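Local coordinates for protein ureidoglycolate hydrolase (Arabidopsis thaliana, PDB 4PXE) that hydrolyses (S)-ureidoglycolate to glyoxylate, ammonium and carbon dioxide with two manganese ions per subunit, as a homodimer acting in purine catabolism, at residues 209-214 / 376-381; 343-348 / 383-388. All coordinates share one frame; numbering follows the deposited sequence.

Contact 1. Residues 209-214 / 376-381; sequences IEQGPI and AYHDSL. With GLV (glyoxylic acid), chain E.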
loop_
_atom_site.group_PDB
_atom_site.type_symbol
_atom_site.label_atom_id
_atom_site.label_comp_id
_atom_site.label_asym_id
_atom_site.label_seq_id
_atom_site.Cartn_x
_atom_site.Cartn_y
_atom_site.Cartn_z
ATOM N N ILE A 209 11.182 -22.607 -16.940
ATOM C CA ILE A 209 10.975 -23.489 -15.792
ATOM C C ILE A 209 9.502 -23.885 -15.700
ATOM O O ILE A 209 8.608 -23.106 -16.055
ATOM C CB ILE A 209 11.469 -22.870 -14.473
ATOM C CG1 ILE A 209 10.696 -21.583 -14.138
ATOM C CG2 ILE A 209 12.964 -22.594 -14.551
ATOM C CD1 ILE A 209 10.914 -21.084 -12.689
ATOM N N GLU A 210 9.241 -25.097 -15.225
ATOM C CA GLU A 210 7.869 -25.589 -15.178
ATOM C C GLU A 210 6.929 -24.717 -14.339
ATOM O O GLU A 210 5.755 -24.563 -14.687
ATOM C CB GLU A 210 7.837 -27.013 -14.611
ATOM C CG GLU A 210 6.423 -27.588 -14.538
ATOM C CD GLU A 210 6.325 -28.852 -13.716
ATOM O OE1 GLU A 210 7.327 -29.595 -13.659
ATOM O OE2 GLU A 210 5.244 -29.110 -13.134
ATOM N N GLN A 211 7.435 -24.167 -13.230
ATOM C CA GLN A 211 6.596 -23.467 -12.247
ATOM C C GLN A 211 5.537 -24.402 -11.668
ATOM O O GLN A 211 4.432 -23.979 -11.304
ATOM C CB GLN A 211 5.986 -22.188 -12.839
ATOM C CG GLN A 211 7.050 -21.290 -13.433
ATOM C CD GLN A 211 6.501 -20.016 -14.029
ATOM O OE1 GLN A 211 5.870 -20.035 -15.087
ATOM N NE2 GLN A 211 6.785 -18.889 -13.387
ATOM N N GLY A 212 5.898 -25.679 -11.570
ATOM C CA GLY A 212 5.085 -26.691 -10.915
ATOM C C GLY A 212 6.015 -27.829 -10.532
ATOM O O GLY A 212 7.187 -27.824 -10.915
ATOM N N PRO A 213 5.505 -28.802 -9.775
ATOM C CA PRO A 213 6.348 -29.857 -9.209
ATOM C C PRO A 213 6.309 -31.160 -10.007
ATOM O O PRO A 213 6.936 -32.118 -9.570
ATOM C CB PRO A 213 5.698 -30.091 -7.848
ATOM C CG PRO A 213 4.233 -29.918 -8.150
ATOM C CD PRO A 213 4.160 -28.788 -9.168
ATOM N N ILE A 214 5.603 -31.197 -11.131
ATOM C CA ILE A 214 5.332 -32.462 -11.814
ATOM C C ILE A 214 6.583 -33.165 -12.340
ATOM O O ILE A 214 6.787 -34.353 -12.066
ATOM C CB ILE A 214 4.296 -32.290 -12.944
ATOM C CG1 ILE A 214 2.963 -31.791 -12.379
ATOM C CG2 ILE A 214 4.128 -33.605 -13.713
ATOM C CD1 ILE A 214 2.271 -32.774 -11.475
ATOM N N ALA A 376 0.768 -21.302 -15.763
ATOM C CA ALA A 376 1.220 -19.937 -15.981
ATOM C C ALA A 376 0.942 -19.527 -17.418
ATOM O O ALA A 376 0.839 -20.375 -18.310
ATOM C CB ALA A 376 2.711 -19.833 -15.687
ATOM N N TYR A 377 0.821 -18.225 -17.658
ATOM C CA TYR A 377 0.857 -17.748 -19.040
ATOM C C TYR A 377 2.281 -17.328 -19.386
ATOM O O TYR A 377 3.158 -17.259 -18.506
ATOM C CB TYR A 377 -0.173 -16.622 -19.304
ATOM C CG TYR A 377 -0.056 -15.434 -18.366
ATOM C CD1 TYR A 377 -0.918 -15.278 -17.273
ATOM C CD2 TYR A 377 0.924 -14.466 -18.571
ATOM C CE1 TYR A 377 -0.792 -14.185 -16.405
ATOM C CE2 TYR A 377 1.057 -13.382 -17.721
ATOM C CZ TYR A 377 0.200 -13.239 -16.651
ATOM O OH TYR A 377 0.348 -12.159 -15.803
ATOM N N HIS A 378 2.522 -17.091 -20.672
ATOM C CA HIS A 378 3.854 -16.813 -21.190
ATOM C C HIS A 378 3.708 -16.012 -22.464
ATOM O O HIS A 378 2.634 -15.979 -23.052
ATOM C CB HIS A 378 4.567 -18.116 -21.557
ATOM C CG HIS A 378 4.703 -19.086 -20.428
ATOM N ND1 HIS A 378 5.697 -18.990 -19.476
ATOM C CD2 HIS A 378 3.991 -20.194 -20.119
ATOM C CE1 HIS A 378 5.584 -19.995 -18.628
ATOM N NE2 HIS A 378 4.559 -20.743 -18.997
ATOM N N ASP A 379 4.800 -15.422 -22.930
ATOM C CA ASP A 379 4.812 -14.807 -24.256
ATOM C C ASP A 379 4.390 -15.770 -25.367
ATOM O O ASP A 379 3.815 -15.347 -26.368
ATOM C CB ASP A 379 6.190 -14.209 -24.540
ATOM C CG ASP A 379 6.484 -13.026 -23.629
ATOM O OD1 ASP A 379 5.721 -12.045 -23.721
ATOM O OD2 ASP A 379 7.442 -13.073 -22.822
ATOM N N SER A 380 4.663 -17.058 -25.177
ATOM C CA SER A 380 4.220 -18.100 -26.105
ATOM C C SER A 380 2.713 -18.042 -26.370
ATOM O O SER A 380 2.260 -18.394 -27.460
ATOM C CB SER A 380 4.599 -19.479 -25.554
ATOM O OG SER A 380 6.000 -19.691 -25.605
ATOM N N LEU A 381 1.934 -17.598 -25.386
ATOM C CA LEU A 381 0.480 -17.549 -25.533
ATOM C C LEU A 381 0.094 -16.636 -26.696
ATOM O O LEU A 381 -0.830 -16.938 -27.462
ATOM C CB LEU A 381 -0.169 -17.054 -24.233
ATOM C CG LEU A 381 -1.692 -16.909 -24.232
ATOM C CD1 LEU A 381 -2.344 -18.240 -24.511
ATOM C CD2 LEU A 381 -2.152 -16.370 -22.894
HETATM C C1 GLV E . 3.184 -14.688 -15.454
HETATM O O1 GLV E . 3.693 -15.319 -16.578
HETATM C C2 GLV E . 2.061 -15.415 -14.802
HETATM O O2 GLV E . 1.673 -16.521 -15.298
HETATM O O3 GLV E . 1.515 -14.928 -13.768
HETATM O O HOH W 1 5.136 -22.290 -16.501
HETATM O O HOH W 2 2.742 -23.493 -15.449
#

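Contact 2. Residues 343-348 / 383-388; sequences NQDPPA and MARISP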
loop_
_atom_site.group_PDB
_atom_site.type_symbol
_atom_site.label_atom_id
_atom_site.label_comp_id
_atom_site.label_asym_id
_atom_site.label_seq_id
_atom_site.Cartn_x
_atom_site.Cartn_y
_atom_site.Cartn_z
ATOM N N ASN A 343 -7.957 -7.949 -18.891
ATOM C CA ASN A 343 -7.770 -8.899 -19.987
ATOM C C ASN A 343 -8.552 -10.162 -19.704
ATOM O O ASN A 343 -8.781 -10.524 -18.550
ATOM C CB ASN A 343 -6.287 -9.211 -20.245
ATOM C CG ASN A 343 -5.608 -9.870 -19.057
ATOM O OD1 ASN A 343 -5.215 -9.188 -18.110
ATOM N ND2 ASN A 343 -5.435 -11.192 -19.116
ATOM N N GLN A 344 -8.974 -10.830 -20.773
ATOM C CA GLN A 344 -9.725 -12.061 -20.664
ATOM C C GLN A 344 -9.371 -12.843 -21.913
ATOM O O GLN A 344 -10.031 -12.717 -22.941
ATOM C CB GLN A 344 -11.223 -11.761 -20.619
ATOM C CG GLN A 344 -12.108 -12.945 -20.335
ATOM C CD GLN A 344 -13.563 -12.543 -20.177
ATOM O OE1 GLN A 344 -13.900 -11.361 -20.238
ATOM N NE2 GLN A 344 -14.430 -13.525 -19.970
ATOM N N ASP A 345 -8.302 -13.625 -21.825
ATOM C CA ASP A 345 -7.702 -14.211 -23.010
ATOM C C ASP A 345 -8.034 -15.688 -23.118
ATOM O O ASP A 345 -8.215 -16.363 -22.119
ATOM C CB ASP A 345 -6.186 -14.015 -22.959
ATOM C CG ASP A 345 -5.799 -12.555 -22.811
ATOM O OD1 ASP A 345 -5.154 -12.218 -21.800
ATOM O OD2 ASP A 345 -6.144 -11.750 -23.702
ATOM N N PRO A 346 -8.110 -16.198 -24.358
ATOM C CA PRO A 346 -8.343 -17.627 -24.572
ATOM C C PRO A 346 -7.084 -18.440 -24.301
ATOM O O PRO A 346 -5.991 -17.883 -24.270
ATOM C CB PRO A 346 -8.706 -17.690 -26.062
ATOM C CG PRO A 346 -7.980 -16.535 -26.665
ATOM C CD PRO A 346 -8.048 -15.443 -25.621
ATOM N N PRO A 347 -7.240 -19.752 -24.098
ATOM C CA PRO A 347 -6.056 -20.612 -24.012
ATOM C C PRO A 347 -5.446 -20.774 -25.399
ATOM O O PRO A 347 -6.085 -20.425 -26.395
ATOM C CB PRO A 347 -6.635 -21.937 -23.527
ATOM C CG PRO A 347 -8.037 -21.943 -24.038
ATOM C CD PRO A 347 -8.498 -20.519 -24.031
ATOM N N ALA A 348 -4.215 -21.267 -25.475
ATOM C CA ALA A 348 -3.634 -21.602 -26.774
ATOM C C ALA A 348 -3.139 -23.035 -26.803
ATOM O O ALA A 348 -2.757 -23.596 -25.780
ATOM C CB ALA A 348 -2.517 -20.652 -27.141
ATOM N N MET A 383 2.522 -15.307 -29.055
ATOM C CA MET A 383 3.293 -15.699 -30.233
ATOM C C MET A 383 2.552 -16.755 -31.046
ATOM O O MET A 383 2.713 -16.822 -32.265
ATOM C CB MET A 383 4.694 -16.197 -29.835
ATOM C CG MET A 383 5.610 -15.107 -29.291
ATOM S SD MET A 383 5.815 -13.690 -30.405
ATOM C CE MET A 383 6.860 -14.412 -31.671
ATOM N N ALA A 384 1.741 -17.566 -30.372
ATOM C CA ALA A 384 0.926 -18.594 -31.024
ATOM C C ALA A 384 -0.052 -18.010 -32.045
ATOM O O ALA A 384 -0.532 -18.719 -32.935
ATOM C CB ALA A 384 0.172 -19.417 -29.990
ATOM N N ARG A 385 -0.354 -16.723 -31.910
ATOM C CA ARG A 385 -1.242 -16.056 -32.857
ATOM C C ARG A 385 -0.528 -15.687 -34.162
ATOM O O ARG A 385 -1.179 -15.391 -35.171
ATOM C CB ARG A 385 -1.848 -14.808 -32.208
ATOM C CG ARG A 385 -2.615 -15.105 -30.945
ATOM C CD ARG A 385 -3.242 -13.848 -30.384
ATOM N NE ARG A 385 -3.970 -14.132 -29.159
ATOM C CZ ARG A 385 -4.797 -13.270 -28.576
ATOM N NH1 ARG A 385 -4.984 -12.072 -29.117
ATOM N NH2 ARG A 385 -5.433 -13.608 -27.467
ATOM N N ILE A 386 0.804 -15.718 -34.134
ATOM C CA ILE A 386 1.666 -15.258 -35.223
ATOM C C ILE A 386 2.331 -16.437 -35.930
ATOM O O ILE A 386 2.581 -16.401 -37.138
ATOM C CB ILE A 386 2.792 -14.332 -34.678
ATOM C CG1 ILE A 386 2.207 -13.019 -34.178
ATOM C CG2 ILE A 386 3.847 -14.042 -35.747
ATOM C CD1 ILE A 386 1.390 -12.297 -35.239
ATOM N N SER A 387 2.624 -17.488 -35.173
ATOM C CA SER A 387 3.322 -18.630 -35.743
ATOM C C SER A 387 3.102 -19.887 -34.908
ATOM O O SER A 387 2.660 -19.808 -33.756
ATOM C CB SER A 387 4.815 -18.327 -35.877
ATOM O OG SER A 387 5.454 -18.367 -34.623
ATOM N N PRO A 388 3.381 -21.057 -35.497
ATOM C CA PRO A 388 3.381 -22.305 -34.733
ATOM C C PRO A 388 4.232 -22.145 -33.475
ATOM O O PRO A 388 5.332 -21.597 -33.550
ATOM C CB PRO A 388 4.027 -23.291 -35.703
ATOM C CG PRO A 388 3.570 -22.797 -37.052
ATOM C CD PRO A 388 3.583 -21.297 -36.944
HETATM O O HOH W 3 -7.298 -11.981 -26.088
HETATM O O HOH W 4 -4.857 -15.838 -25.610
#

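Contact 1. Residues 209-214 / 376-381
Q211 meets A376 chiefly through its amide oxygen, OE1 lying 3.2 Å from CB of A376. CG anti to the carbonyl carbon (chi1 -54°) and an extended chain beyond it bring this oxygen against the methyl of A376 and beside the imidazole of H378. Q211 and H378 run past each other in opposite directions, amide and imidazole planes 41° apart, and OE1 approaches H378 CE1 obliquely at 3.6 Å. Water 1 ties the pair together, donating to Q211 OE1 at 2.8 Å and to E210 O and taking a weak bond from H378 NE2 in plane at the ring edge; NE2 also bonds S374, and Q211 NE2 bonds S401. CB of A376 also borders the ligand, 3.5 Å from glyoxylate O2, and Y377 N donates to that O2 at 3.0 Å. The tyrosine ring lies flat against the ligand, O2 being 3.4 Å above its centre. A leucine in place of Y377 would probably deprive glyoxylate of this flat support and let it shift. Q211 and H378 bind substrate, and Q211 lies beside the manganese ligands H208 and D103: this is the dimanganese active site of an M20 enzyme, its pocket completed by glyoxylate-binding N294 of the second subunit.

Contact 2. Residues 343-348 / 383-388
The backbones come closest at A348 and A384, their CA atoms 6.9 Å apart, where the chain leaving strand 335-344 passes the turn that follows helix 379-383. The two methyl groups face each other, CB to CB at 4.1 Å, as the apolar part of the contact. Beside them R385 reaches over with its chain extended from CG to NE (chi3 -179°), crossing the ring of P346 at about a right angle. Its NH2 rests obliquely against the proline, 3.7 Å from CD. The same nitrogen stands 4.3 Å from OD2 of D345, beyond a salt bridge, and water 3 bridges the two groups. This water accepts from R385 NH2 at 2.8 Å and donates to D345 OD2 at 2.7 Å; water 4 likewise links NH2 to the backbone oxygen of P346. Both lie in the guanidinium plane at its edge. D345 is itself in a salt bridge through OD1 with R150, and N343 ND2 reaches that oxygen from above the carboxylate plane. Here the chain leaves the dimerization region (230-345); a backbone bond joins D345 to P231 near that region's start, consistent with the junction between dimerization and catalytic domains of M20 enzymes.

In the fold
The second segments of the two contacts follow one another along the chain, while their first segments come from distant parts of it, so the contacts alternate in sequence. Segment 376-381 starts at the glyoxylate and runs into helix 379-383, on whose last residue the second segment of contact 2 begins. Their centres are 14 Å apart, and they meet at L381, whose CD1 packs 3.6 Å from CB of A348 and 3.7 Å from the backbone oxygen of P346. Contact 1 is buried within the site, with the side chain of Q211 about 4 Å from a manganese ion at its nearest atoms. Contact 2 lies nearer the surface; the side chains of D345 and Y377 are about 7 Å apart at their nearest atoms.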